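4-hydroxy-tetrahydrodipicolinate synthase (Thermotoga maritima, PDB 1O5K) probably catalyses the condensation of pyruvate with aspartate semialdehyde to 4-hydroxy-tetrahydrodipicolinate, a step of lysine biosynthesis. Local coordinates at residues V86-N91 with N109-V114; E94-L99 with K131-R136; R161-L166 with K190-D195; V221-P226 with A269-M274; M255-V260 with E294-V299. All coordinates share one frame; numbering follows the deposited sequence.

Contact 1 (V86-N91 with N109-V114); sequences VGAGTN and NGVLVV
Val86 and Gly87 pair in parallel with Val111 and Leu112, and three backbone hydrogen bonds hold the two strands together. Val86 N donates a hydrogen bond to Gly110 O at 3.1 Å, while Val86 O receives Leu112 N at 2.9 Å. Past the end of strand 84-87, Ala88 N reaches Leu112 O at 2.9 Å in a bond running nearly along the C=O axis. Beyond this point water takes over the pairing. One molecule accepts from Gly89 N and Val114 N and donates to Leu112 O, so that this carbonyl is gripped twice; a second donates to both Thr90 O and Val114 O, the latter at 2.6 Å. Apolar contacts are few. Val111 CG1, set anti to its carbonyl carbon (chi1 -75°), meets Ala88 CB at 4.0 Å, and Val113 CG1 lies against Gly89 CA at 3.9 Å. A side chain at Gly89 would probably collide with Val114 N. The pair closes a beta-alpha-beta crossover of the TIM barrel: helix 93-106 packs on Ala88 and Val111, helix 64-78 packs on Val86, and strand 141-144 continues the sheet, its predicted catalytic Tyr144 touching Leu112 and Val114.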
# COMPACT_ATOMS: atom_id res chain seq x y z
N VAL A 86 10.04 -12.48 -28.77
CA VAL A 86 9.46 -13.65 -28.14
C VAL A 86 9.68 -13.60 -26.63
O VAL A 86 10.82 -13.40 -26.17
CB VAL A 86 10.07 -14.91 -28.69
CG1 VAL A 86 9.54 -16.16 -27.96
CG2 VAL A 86 9.84 -14.98 -30.20
N GLY A 87 8.61 -13.70 -25.87
CA GLY A 87 8.71 -13.89 -24.44
C GLY A 87 9.45 -15.18 -24.09
O GLY A 87 9.12 -16.22 -24.61
N ALA A 88 10.45 -15.10 -23.22
CA ALA A 88 11.30 -16.23 -22.94
C ALA A 88 11.82 -16.24 -21.49
O ALA A 88 12.77 -16.95 -21.18
CB ALA A 88 12.47 -16.23 -23.89
N GLY A 89 11.21 -15.46 -20.61
CA GLY A 89 11.71 -15.35 -19.24
C GLY A 89 11.00 -16.33 -18.32
O GLY A 89 9.79 -16.51 -18.42
N THR A 90 11.75 -16.97 -17.43
CA THR A 90 11.15 -17.73 -16.33
C THR A 90 11.88 -17.35 -15.04
O THR A 90 12.71 -16.47 -15.01
CB THR A 90 11.18 -19.27 -16.55
OG1 THR A 90 12.51 -19.84 -16.29
CG2 THR A 90 10.89 -19.65 -17.99
N ASN A 91 11.56 -18.05 -13.98
CA ASN A 91 12.22 -17.73 -12.69
C ASN A 91 13.43 -18.59 -12.38
O ASN A 91 14.01 -18.49 -11.26
CB ASN A 91 11.18 -17.70 -11.57
CG ASN A 91 10.51 -19.01 -11.33
OD1 ASN A 91 10.69 -19.98 -12.08
ND2 ASN A 91 9.65 -19.05 -10.27
N ASN A 109 13.64 -12.05 -33.51
CA ASN A 109 14.46 -10.86 -33.68
C ASN A 109 14.95 -10.28 -32.34
O ASN A 109 15.79 -9.38 -32.29
CB ASN A 109 13.70 -9.82 -34.49
CG ASN A 109 13.19 -10.37 -35.84
OD1 ASN A 109 11.99 -10.44 -36.08
ND2 ASN A 109 14.13 -10.75 -36.70
N GLY A 110 14.38 -10.80 -31.27
CA GLY A 110 14.71 -10.43 -29.91
C GLY A 110 13.92 -11.28 -28.93
O GLY A 110 13.02 -12.04 -29.30
N VAL A 111 14.24 -11.15 -27.65
CA VAL A 111 13.45 -11.79 -26.63
C VAL A 111 13.04 -10.80 -25.55
O VAL A 111 13.80 -9.82 -25.21
CB VAL A 111 14.19 -13.03 -25.97
CG1 VAL A 111 14.21 -14.24 -26.86
CG2 VAL A 111 15.57 -12.62 -25.55
N LEU A 112 11.88 -11.04 -24.96
CA LEU A 112 11.38 -10.28 -23.84
C LEU A 112 11.52 -11.17 -22.62
O LEU A 112 11.02 -12.28 -22.62
CB LEU A 112 9.91 -9.90 -24.10
CG LEU A 112 9.22 -9.03 -23.03
CD1 LEU A 112 9.80 -7.64 -23.08
CD2 LEU A 112 7.72 -8.95 -23.19
N VAL A 113 12.28 -10.74 -21.63
CA VAL A 113 12.62 -11.60 -20.51
C VAL A 113 12.20 -10.96 -19.20
O VAL A 113 12.83 -10.02 -18.70
CB VAL A 113 14.12 -11.88 -20.48
CG1 VAL A 113 14.53 -12.69 -19.30
CG2 VAL A 113 14.59 -12.54 -21.77
N VAL A 114 11.09 -11.47 -18.67
CA VAL A 114 10.55 -10.94 -17.44
C VAL A 114 11.52 -11.19 -16.30
O VAL A 114 12.25 -12.21 -16.28
CB VAL A 114 9.13 -11.53 -17.15
CG1 VAL A 114 9.20 -13.01 -16.89
CG2 VAL A 114 8.38 -10.74 -16.08
O HOH W 1 9.25 -13.06 -20.44
O HOH W 2 13.54 -14.47 -16.77

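Contact 2 (E94-L99 with K131-R136); sequences EKTLKL and KYISER
Leu97 presses its two methyl groups against Tyr132 and Arg136. CD2 lies 3.6 Å from Tyr132 CE2 and 3.5 Å from Arg136 CD, and the leucine crosses both side chains at about a right angle. CD1 rests on Arg136 CB at 3.9 Å. Nearer the barrel, Thr96 CG2 meets Ile133 CD1 at 3.4 Å, tighter than usual for two methyl groups. The threonine methyl stands anti to the backbone N (chi1 of OG1 -66°) and OG1 beside that N, bonded to Ser92 O one turn back and to Thr90 N. The two segments belong to helices 93-106 and 123-134, neighbours on the outside of the TIM barrel, with Ile133 also touching Ile141 of the strand beneath. An alanine in place of Leu97 is likely to open a gap between the helices, with Tyr132 CE2 and the Arg136 methylenes losing their apolar partner. The arginine is held by its own segment: Tyr132 CE1 lies under the guanidinium centre, NE stands above the ring face, offset toward its rim, and NH1 gives an in-plane bond to a lone pair of Tyr132 O at 3.1 Å. A water links Tyr132 OH with Glu94 OE2.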
# COMPACT_ATOMS: atom_id res chain seq x y z
N GLU A 94 18.77 -20.82 -15.66
CA GLU A 94 19.15 -21.88 -16.58
C GLU A 94 18.05 -22.12 -17.58
O GLU A 94 18.29 -22.24 -18.78
CB GLU A 94 19.44 -23.18 -15.80
CG GLU A 94 20.00 -24.30 -16.63
CD GLU A 94 20.43 -25.48 -15.75
OE1 GLU A 94 19.93 -26.61 -15.98
OE2 GLU A 94 21.26 -25.25 -14.84
N LYS A 95 16.84 -22.21 -17.09
CA LYS A 95 15.70 -22.51 -17.97
C LYS A 95 15.39 -21.34 -18.87
O LYS A 95 15.02 -21.53 -20.01
CB LYS A 95 14.43 -22.83 -17.17
CG LYS A 95 13.19 -23.17 -18.05
CD LYS A 95 13.42 -24.38 -18.93
CE LYS A 95 12.37 -24.48 -20.05
NZ LYS A 95 12.48 -25.76 -20.84
N THR A 96 15.60 -20.13 -18.38
CA THR A 96 15.43 -18.93 -19.19
C THR A 96 16.38 -18.94 -20.37
O THR A 96 15.99 -18.69 -21.51
CB THR A 96 15.63 -17.67 -18.34
OG1 THR A 96 14.60 -17.54 -17.34
CG2 THR A 96 15.47 -16.44 -19.20
N LEU A 97 17.65 -19.27 -20.14
CA LEU A 97 18.59 -19.35 -21.24
C LEU A 97 18.13 -20.36 -22.29
O LEU A 97 18.21 -20.11 -23.48
CB LEU A 97 19.99 -19.64 -20.72
CG LEU A 97 21.05 -19.76 -21.84
CD1 LEU A 97 21.08 -18.49 -22.74
CD2 LEU A 97 22.36 -20.06 -21.23
N LYS A 98 17.63 -21.52 -21.85
CA LYS A 98 17.16 -22.52 -22.75
C LYS A 98 16.07 -21.95 -23.65
O LYS A 98 16.08 -22.14 -24.86
CB LYS A 98 16.64 -23.73 -21.98
CG LYS A 98 16.21 -24.91 -22.84
CD LYS A 98 14.94 -25.56 -22.27
CE LYS A 98 14.56 -26.85 -22.96
NZ LYS A 98 15.64 -27.87 -22.83
N LEU A 99 15.13 -21.23 -23.07
CA LEU A 99 14.07 -20.63 -23.89
C LEU A 99 14.56 -19.56 -24.83
O LEU A 99 14.08 -19.41 -25.96
CB LEU A 99 13.02 -20.04 -23.00
CG LEU A 99 12.13 -21.02 -22.23
CD1 LEU A 99 11.07 -20.25 -21.51
CD2 LEU A 99 11.48 -22.02 -23.11
N LYS A 131 22.89 -10.91 -16.86
CA LYS A 131 24.28 -11.05 -17.32
C LYS A 131 24.55 -12.45 -17.89
O LYS A 131 25.16 -12.63 -18.97
CB LYS A 131 25.25 -10.79 -16.18
CG LYS A 131 26.70 -10.84 -16.66
CD LYS A 131 27.64 -10.02 -15.82
CE LYS A 131 28.43 -10.87 -14.84
NZ LYS A 131 27.59 -11.20 -13.68
N TYR A 132 24.15 -13.44 -17.12
CA TYR A 132 24.31 -14.84 -17.52
C TYR A 132 23.71 -15.06 -18.90
O TYR A 132 24.35 -15.65 -19.77
CB TYR A 132 23.65 -15.78 -16.54
CG TYR A 132 23.90 -17.26 -16.81
CD1 TYR A 132 25.05 -17.89 -16.36
CD2 TYR A 132 22.97 -18.02 -17.51
CE1 TYR A 132 25.28 -19.26 -16.61
CE2 TYR A 132 23.19 -19.37 -17.77
CZ TYR A 132 24.34 -19.97 -17.30
OH TYR A 132 24.56 -21.30 -17.54
N ILE A 133 22.49 -14.59 -19.09
CA ILE A 133 21.80 -14.77 -20.36
C ILE A 133 22.45 -13.98 -21.51
O ILE A 133 22.74 -14.52 -22.59
CB ILE A 133 20.33 -14.40 -20.21
CG1 ILE A 133 19.68 -15.27 -19.11
CG2 ILE A 133 19.63 -14.57 -21.49
CD1 ILE A 133 18.37 -14.70 -18.53
N SER A 134 22.74 -12.72 -21.23
CA SER A 134 23.36 -11.80 -22.18
C SER A 134 24.68 -12.37 -22.72
O SER A 134 24.96 -12.24 -23.90
CB SER A 134 23.56 -10.43 -21.50
OG SER A 134 24.45 -9.56 -22.19
N GLU A 135 25.48 -12.98 -21.85
CA GLU A 135 26.82 -13.47 -22.24
C GLU A 135 26.72 -14.72 -23.11
O GLU A 135 27.71 -15.18 -23.64
CB GLU A 135 27.68 -13.76 -21.00
CG GLU A 135 27.95 -12.54 -20.14
CD GLU A 135 28.74 -12.86 -18.86
OE1 GLU A 135 28.61 -14.00 -18.30
OE2 GLU A 135 29.44 -11.93 -18.38
N ARG A 136 25.51 -15.25 -23.26
CA ARG A 136 25.30 -16.54 -23.90
C ARG A 136 24.35 -16.54 -25.08
O ARG A 136 23.98 -17.59 -25.56
CB ARG A 136 24.85 -17.55 -22.84
CG ARG A 136 25.98 -17.98 -21.97
CD ARG A 136 25.57 -18.72 -20.66
NE ARG A 136 26.76 -19.01 -19.85
CZ ARG A 136 27.42 -18.14 -19.07
NH1 ARG A 136 27.04 -16.87 -18.96
NH2 ARG A 136 28.47 -18.54 -18.39
O HOH W 3 22.88 -22.71 -15.20

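Contact 3 (R161-L166 with K190-D195); sequences RIAADL and KQARSD
Ala163, on helix 156-165, touches Ala192 and Arg193 at the end of helix 179-192, where two successive outer helices of the TIM barrel come together. Small side chains allow a close approach here, the CA atoms of Ala164 and Ala192 being 5.1 Å apart. Along 161-166, Ala163 offers both its methyl and its carbonyl. Its CB meets Ala192 CB at 4.2 Å, and its O accepts a nearly straight bond from Arg193 NH1 at 2.9 Å (164° at the hydrogen), lying in the carbonyl plane on a lone pair. Ala164 follows with CB set 4.0 Å from Ala192 CB. Leu166, the residue that leaves the helix, supplies a second carbonyl: Leu166 O takes the same NH1 at 3.0 Å, but in a more bent bond, with the donor standing above the carbonyl plane. The positive group thus joins two carbonyls at a helix C-terminus, where the helix dipole would probably welcome it. Leu166 turns its own side chain to Tyr130 and Ser134 of helix 123-134. A leucine in place of Arg193 would probably leave both carbonyls without their shared donor and Asp195 without its charged mate. The arginine reaches its post with CG anti to the backbone N (chi1 -176°) and a bend at chi3, and NH2 adds a weak bond to Val169 O. On the side turned to its own segment, Arg193 forms a salt bridge, its NE pointing in the guanidinium plane at the syn side of Asp195 OD2, 3.1 Å away.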
# COMPACT_ATOMS: atom_id res chain seq x y z
N ARG A 161 22.36 -0.10 -14.54
CA ARG A 161 23.61 -0.89 -14.45
C ARG A 161 23.63 -1.96 -15.58
O ARG A 161 24.63 -2.19 -16.28
CB ARG A 161 23.63 -1.55 -13.09
CG ARG A 161 24.82 -2.27 -12.79
CD ARG A 161 24.76 -2.89 -11.41
NE ARG A 161 26.02 -3.56 -11.20
CZ ARG A 161 26.21 -4.59 -10.41
NH1 ARG A 161 25.21 -5.06 -9.67
NH2 ARG A 161 27.42 -5.12 -10.33
N ILE A 162 22.48 -2.58 -15.76
CA ILE A 162 22.26 -3.50 -16.89
C ILE A 162 22.48 -2.85 -18.26
O ILE A 162 23.21 -3.40 -19.10
CB ILE A 162 20.84 -4.12 -16.78
CG1 ILE A 162 20.79 -5.12 -15.60
CG2 ILE A 162 20.40 -4.80 -18.10
CD1 ILE A 162 19.40 -5.47 -15.20
N ALA A 163 21.85 -1.70 -18.49
CA ALA A 163 22.14 -0.85 -19.67
C ALA A 163 23.63 -0.59 -19.88
O ALA A 163 24.15 -0.75 -20.98
CB ALA A 163 21.40 0.48 -19.55
N ALA A 164 24.31 -0.14 -18.83
CA ALA A 164 25.71 0.20 -18.92
C ALA A 164 26.54 -0.99 -19.29
O ALA A 164 27.49 -0.87 -20.06
CB ALA A 164 26.22 0.75 -17.60
N ASP A 165 26.22 -2.16 -18.72
CA ASP A 165 27.16 -3.30 -18.76
C ASP A 165 26.87 -4.36 -19.82
O ASP A 165 27.77 -5.05 -20.27
CB ASP A 165 27.25 -4.02 -17.40
CG ASP A 165 27.78 -3.15 -16.29
OD1 ASP A 165 28.29 -2.03 -16.56
OD2 ASP A 165 27.71 -3.50 -15.09
N LEU A 166 25.61 -4.56 -20.19
CA LEU A 166 25.22 -5.76 -20.96
C LEU A 166 24.77 -5.31 -22.33
O LEU A 166 23.66 -4.86 -22.50
CB LEU A 166 24.13 -6.51 -20.21
CG LEU A 166 24.44 -6.79 -18.73
CD1 LEU A 166 23.21 -7.50 -18.11
CD2 LEU A 166 25.76 -7.59 -18.56
N LYS A 190 19.13 5.91 -19.98
CA LYS A 190 19.60 6.63 -21.14
C LYS A 190 20.82 7.41 -20.84
O LYS A 190 21.62 7.68 -21.72
CB LYS A 190 18.49 7.53 -21.70
CG LYS A 190 17.45 6.67 -22.42
CD LYS A 190 16.30 7.43 -23.03
CE LYS A 190 15.21 6.47 -23.59
NZ LYS A 190 15.59 5.80 -24.91
N GLN A 191 20.98 7.79 -19.59
CA GLN A 191 22.25 8.34 -19.14
C GLN A 191 23.37 7.30 -19.16
O GLN A 191 24.55 7.64 -19.38
CB GLN A 191 22.15 8.89 -17.75
CG GLN A 191 21.44 10.21 -17.62
CD GLN A 191 21.53 10.74 -16.17
OE1 GLN A 191 22.61 10.71 -15.56
NE2 GLN A 191 20.39 11.21 -15.63
N ALA A 192 23.04 6.05 -18.90
CA ALA A 192 24.07 4.98 -18.91
C ALA A 192 24.38 4.60 -20.34
O ALA A 192 25.53 4.40 -20.69
CB ALA A 192 23.62 3.78 -18.17
N ARG A 193 23.37 4.61 -21.19
CA ARG A 193 23.55 4.30 -22.59
C ARG A 193 22.46 4.97 -23.43
O ARG A 193 21.28 4.66 -23.33
CB ARG A 193 23.49 2.82 -22.70
CG ARG A 193 23.73 2.18 -24.01
CD ARG A 193 23.83 0.70 -23.76
NE ARG A 193 23.11 -0.10 -24.70
CZ ARG A 193 22.78 -1.36 -24.51
NH1 ARG A 193 23.10 -2.00 -23.38
NH2 ARG A 193 22.14 -1.98 -25.47
N SER A 194 22.87 5.92 -24.24
CA SER A 194 21.94 6.84 -24.86
C SER A 194 20.92 6.18 -25.77
O SER A 194 19.84 6.73 -25.99
CB SER A 194 22.71 7.91 -25.63
OG SER A 194 23.44 7.32 -26.69
N ASP A 195 21.26 4.99 -26.28
CA ASP A 195 20.44 4.25 -27.24
C ASP A 195 19.56 3.17 -26.55
O ASP A 195 18.88 2.39 -27.24
CB ASP A 195 21.37 3.57 -28.27
CG ASP A 195 22.51 2.82 -27.59
OD1 ASP A 195 23.59 3.42 -27.38
OD2 ASP A 195 22.42 1.66 -27.17

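Contact 4 (V221-P226 with A269-M274); sequences VSNVAP and AALNLM
Val221 O is gripped by two backbone donors, Ala225 N at 2.9 Å and Val224 N at 3.0 Å, in a helical turn that directs Val224 toward helix 265-273. Three side chains of 269-274 meet the valine. Val224 CG1, anti to the carbonyl carbon (chi1 -61°), touches Leu271 CD2 at 3.7 Å and Ala270 CB at 4.0 Å. Met274 comes across it at about a right angle, its SD 3.8 Å from Val224 CB; the bend of the methionine at chi3 (85°) then carries CE onto Val224 O, at 3.7 Å. The turn follows strand 216-219 of the TIM barrel, and the helix belongs to the C-terminal helical domain, so the contact joins the two parts of the DapA fold. The leucine reaches past Val224 as well: Leu271 CD2 lies 3.7 Å from Asn223 O. The asparagine amide is satisfied on the barrel side, with ND2 bonded to Ala20 O and Val220 O and OD1 to Val22 N, a grip that should fix its rotation. Its side chain sits about 4 Å from that of Thr56, predicted to bind pyruvate. Around the same valine, Leu254 of helix 241-257 packs against the side chain, and Tyr41 OH bonds to Val224 O.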
# COMPACT_ATOMS: atom_id res chain seq x y z
N VAL A 221 -3.80 -3.01 -25.52
CA VAL A 221 -4.88 -2.33 -26.24
C VAL A 221 -4.73 -2.39 -27.74
O VAL A 221 -5.74 -2.41 -28.46
CB VAL A 221 -4.99 -0.80 -25.80
CG1 VAL A 221 -6.08 -0.14 -26.60
CG2 VAL A 221 -5.33 -0.64 -24.30
N SER A 222 -3.50 -2.34 -28.26
CA SER A 222 -3.31 -2.46 -29.67
C SER A 222 -3.81 -3.76 -30.30
O SER A 222 -3.94 -3.82 -31.53
CB SER A 222 -1.84 -2.27 -30.05
OG SER A 222 -1.00 -3.24 -29.45
N ASN A 223 -4.09 -4.81 -29.51
CA ASN A 223 -4.74 -5.98 -30.08
C ASN A 223 -6.06 -5.62 -30.76
O ASN A 223 -6.41 -6.17 -31.80
CB ASN A 223 -5.03 -7.02 -29.01
CG ASN A 223 -3.82 -7.90 -28.68
OD1 ASN A 223 -3.59 -8.93 -29.34
ND2 ASN A 223 -3.07 -7.52 -27.63
N VAL A 224 -6.80 -4.70 -30.14
CA VAL A 224 -8.10 -4.31 -30.66
C VAL A 224 -8.10 -2.98 -31.36
O VAL A 224 -8.86 -2.79 -32.31
CB VAL A 224 -9.21 -4.33 -29.57
CG1 VAL A 224 -9.36 -5.76 -29.00
CG2 VAL A 224 -8.94 -3.35 -28.49
N ALA A 225 -7.22 -2.07 -30.92
CA ALA A 225 -7.18 -0.73 -31.49
C ALA A 225 -5.76 -0.33 -31.91
O ALA A 225 -5.21 0.64 -31.38
CB ALA A 225 -7.70 0.23 -30.41
N PRO A 226 -5.18 -1.06 -32.85
CA PRO A 226 -3.80 -0.82 -33.25
C PRO A 226 -3.60 0.56 -33.84
O PRO A 226 -2.62 1.22 -33.51
CB PRO A 226 -3.53 -1.93 -34.28
CG PRO A 226 -4.88 -2.29 -34.79
CD PRO A 226 -5.76 -2.21 -33.58
N ALA A 269 -12.08 -11.48 -24.65
CA ALA A 269 -13.55 -11.29 -24.80
C ALA A 269 -13.85 -10.19 -25.85
O ALA A 269 -14.74 -10.34 -26.66
CB ALA A 269 -14.22 -11.01 -23.46
N ALA A 270 -13.05 -9.13 -25.84
CA ALA A 270 -13.11 -8.06 -26.82
C ALA A 270 -12.84 -8.55 -28.26
O ALA A 270 -13.61 -8.26 -29.19
CB ALA A 270 -12.11 -6.93 -26.41
N LEU A 271 -11.76 -9.30 -28.45
CA LEU A 271 -11.44 -9.88 -29.77
C LEU A 271 -12.54 -10.81 -30.25
O LEU A 271 -12.89 -10.83 -31.47
CB LEU A 271 -10.09 -10.58 -29.70
CG LEU A 271 -8.93 -9.55 -29.63
CD1 LEU A 271 -7.67 -10.28 -29.23
CD2 LEU A 271 -8.72 -8.89 -30.94
N ASN A 272 -13.14 -11.53 -29.33
CA ASN A 272 -14.27 -12.38 -29.72
C ASN A 272 -15.51 -11.56 -30.17
O ASN A 272 -16.18 -11.87 -31.20
CB ASN A 272 -14.64 -13.31 -28.56
CG ASN A 272 -15.85 -14.16 -28.86
OD1 ASN A 272 -16.87 -14.03 -28.20
ND2 ASN A 272 -15.73 -15.08 -29.83
N LEU A 273 -15.84 -10.52 -29.41
CA LEU A 273 -16.96 -9.65 -29.79
C LEU A 273 -16.71 -9.10 -31.20
O LEU A 273 -17.62 -9.00 -32.00
CB LEU A 273 -17.10 -8.49 -28.80
CG LEU A 273 -17.70 -8.82 -27.44
CD1 LEU A 273 -17.53 -7.65 -26.48
CD2 LEU A 273 -19.17 -9.17 -27.53
N MET A 274 -15.45 -8.81 -31.50
CA MET A 274 -15.09 -8.24 -32.78
C MET A 274 -15.02 -9.29 -33.90
O MET A 274 -14.85 -8.93 -35.04
CB MET A 274 -13.76 -7.48 -32.67
CG MET A 274 -13.94 -6.20 -31.88
SD MET A 274 -12.33 -5.46 -31.41
CE MET A 274 -12.06 -4.60 -32.86

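Contact 5 (M255-V260 with E294-V299); sequences MKALFV and ELLRNV
In the C-terminal helical domain, Ala257, at the end of helix 241-257, points its methyl toward helix 290-302. Two leucines flank it: Ala257 CB is 3.9 Å from Leu295 CD2 and equally far from Leu296 CD2, with Val299 CG2 a looser third neighbour at 4.4 Å. The chain then folds through a type I beta turn from Ala257 to Val260, which returns a second apolar group to the same helix. Val260 CG1 meets Leu295 CD2 tip to tip at 3.9 Å, so that this one methyl is shared by both ends of the turn. Leu295 gets there with CG anti to the backbone N (chi1 167°), whereas Leu296 swings CG to the other side, anti to its carbonyl carbon (chi1 -68°). In that position Leu296 CD2 touches Leu258 CD2 at 3.8 Å, the two leucines crossing at about a right angle. Leu258 also packs against Val267 and Ala270 of helix 265-273, and Leu296 leans on Ala269 of that helix. The contact is wholly apolar and forms one side of the three-helix packing, from helices 241-257, 265-273 and 290-302, that follows the TIM barrel in the DapA family.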
# COMPACT_ATOMS: atom_id res chain seq x y z
N MET A 255 -8.73 1.45 -22.39
CA MET A 255 -7.56 1.08 -21.61
C MET A 255 -7.96 0.50 -20.27
O MET A 255 -7.45 -0.54 -19.87
CB MET A 255 -6.64 2.28 -21.44
CG MET A 255 -5.93 2.66 -22.71
SD MET A 255 -4.90 4.14 -22.39
CE MET A 255 -4.15 4.37 -24.02
N LYS A 256 -8.91 1.15 -19.61
CA LYS A 256 -9.36 0.70 -18.29
C LYS A 256 -10.18 -0.60 -18.37
O LYS A 256 -9.97 -1.53 -17.57
CB LYS A 256 -10.18 1.79 -17.60
CG LYS A 256 -9.33 3.06 -17.44
CD LYS A 256 -8.07 2.84 -16.55
CE LYS A 256 -6.99 3.89 -16.78
NZ LYS A 256 -6.10 4.12 -15.57
N ALA A 257 -11.07 -0.67 -19.35
CA ALA A 257 -11.94 -1.83 -19.48
C ALA A 257 -11.16 -3.11 -19.71
O ALA A 257 -11.61 -4.21 -19.30
CB ALA A 257 -12.95 -1.63 -20.59
N LEU A 258 -10.01 -3.01 -20.39
CA LEU A 258 -9.24 -4.19 -20.73
C LEU A 258 -8.51 -4.78 -19.51
O LEU A 258 -7.90 -5.82 -19.57
CB LEU A 258 -8.27 -3.86 -21.91
CG LEU A 258 -8.97 -3.71 -23.24
CD1 LEU A 258 -7.97 -3.33 -24.32
CD2 LEU A 258 -9.73 -5.02 -23.67
N PHE A 259 -8.62 -4.12 -18.36
CA PHE A 259 -8.04 -4.63 -17.15
C PHE A 259 -8.99 -4.73 -15.98
O PHE A 259 -8.56 -4.89 -14.86
CB PHE A 259 -6.81 -3.77 -16.83
CG PHE A 259 -5.79 -3.86 -17.88
CD1 PHE A 259 -4.81 -4.82 -17.81
CD2 PHE A 259 -5.84 -3.02 -18.99
CE1 PHE A 259 -3.84 -4.93 -18.82
CE2 PHE A 259 -4.89 -3.12 -19.99
CZ PHE A 259 -3.89 -4.08 -19.89
N VAL A 260 -10.30 -4.75 -16.24
CA VAL A 260 -11.24 -4.95 -15.13
C VAL A 260 -11.16 -6.37 -14.56
O VAL A 260 -11.58 -6.60 -13.45
CB VAL A 260 -12.68 -4.56 -15.50
CG1 VAL A 260 -12.77 -3.07 -15.79
CG2 VAL A 260 -13.20 -5.33 -16.72
N GLU A 294 -20.24 -7.02 -21.20
CA GLU A 294 -21.23 -5.96 -21.40
C GLU A 294 -20.53 -4.60 -21.48
O GLU A 294 -20.81 -3.80 -22.37
CB GLU A 294 -22.16 -6.04 -20.18
CG GLU A 294 -23.49 -5.35 -20.11
CD GLU A 294 -24.12 -5.80 -18.78
OE1 GLU A 294 -24.89 -6.80 -18.79
OE2 GLU A 294 -23.71 -5.26 -17.71
N LEU A 295 -19.56 -4.39 -20.60
CA LEU A 295 -18.75 -3.16 -20.56
C LEU A 295 -17.91 -3.05 -21.82
O LEU A 295 -17.88 -2.03 -22.50
CB LEU A 295 -17.84 -3.16 -19.32
CG LEU A 295 -16.71 -2.12 -19.28
CD1 LEU A 295 -17.34 -0.75 -19.20
CD2 LEU A 295 -15.81 -2.35 -18.09
N LEU A 296 -17.17 -4.10 -22.12
CA LEU A 296 -16.39 -4.09 -23.34
C LEU A 296 -17.28 -3.77 -24.58
O LEU A 296 -16.89 -2.96 -25.42
CB LEU A 296 -15.69 -5.42 -23.52
CG LEU A 296 -14.60 -5.69 -22.49
CD1 LEU A 296 -14.29 -7.17 -22.58
CD2 LEU A 296 -13.37 -4.80 -22.75
N ARG A 297 -18.46 -4.40 -24.69
CA ARG A 297 -19.30 -4.20 -25.87
C ARG A 297 -19.62 -2.71 -26.02
O ARG A 297 -19.52 -2.12 -27.13
CB ARG A 297 -20.59 -5.03 -25.77
CG ARG A 297 -21.29 -5.16 -27.09
CD ARG A 297 -22.63 -5.84 -27.08
NE ARG A 297 -22.53 -7.30 -27.00
CZ ARG A 297 -22.66 -8.01 -25.90
NH1 ARG A 297 -22.91 -7.42 -24.73
NH2 ARG A 297 -22.55 -9.33 -25.96
N ASN A 298 -19.94 -2.08 -24.90
CA ASN A 298 -20.29 -0.66 -24.87
C ASN A 298 -19.12 0.24 -25.23
O ASN A 298 -19.25 1.14 -26.05
CB ASN A 298 -20.79 -0.28 -23.48
CG ASN A 298 -22.22 -0.77 -23.23
OD1 ASN A 298 -22.98 -1.03 -24.17
ND2 ASN A 298 -22.58 -0.93 -21.95
N VAL A 299 -18.00 -0.01 -24.60
CA VAL A 299 -16.78 0.74 -24.84
C VAL A 299 -16.28 0.54 -26.27
O VAL A 299 -15.83 1.50 -26.91
CB VAL A 299 -15.69 0.34 -23.81
CG1 VAL A 299 -14.34 0.80 -24.25
CG2 VAL A 299 -15.99 0.94 -22.42

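Overall arrangement
The contacts form two groups, one on the barrel and one at its junction with the C-terminal helices. Contacts 1 and 2, centres 10 Å apart, touch: Thr90 N probably bonds to Thr96 OG1 at 2.9 Å, joining the loop after strand 84-87 to helix 93-106. Contact 3 touches contact 2 where Leu166 CD1 meets Lys131 N at 3.6 Å. Contacts 4 and 5, 10 Å apart between centres, mesh through Val221 and Met255; their centres lie about 24 and 28 Å from that of contact 1. Both groups approach the predicted active site, the side chain of Val114 lying about 4 Å from that of Tyr144 and Asn223 likewise from Thr56; contact 3 is remote.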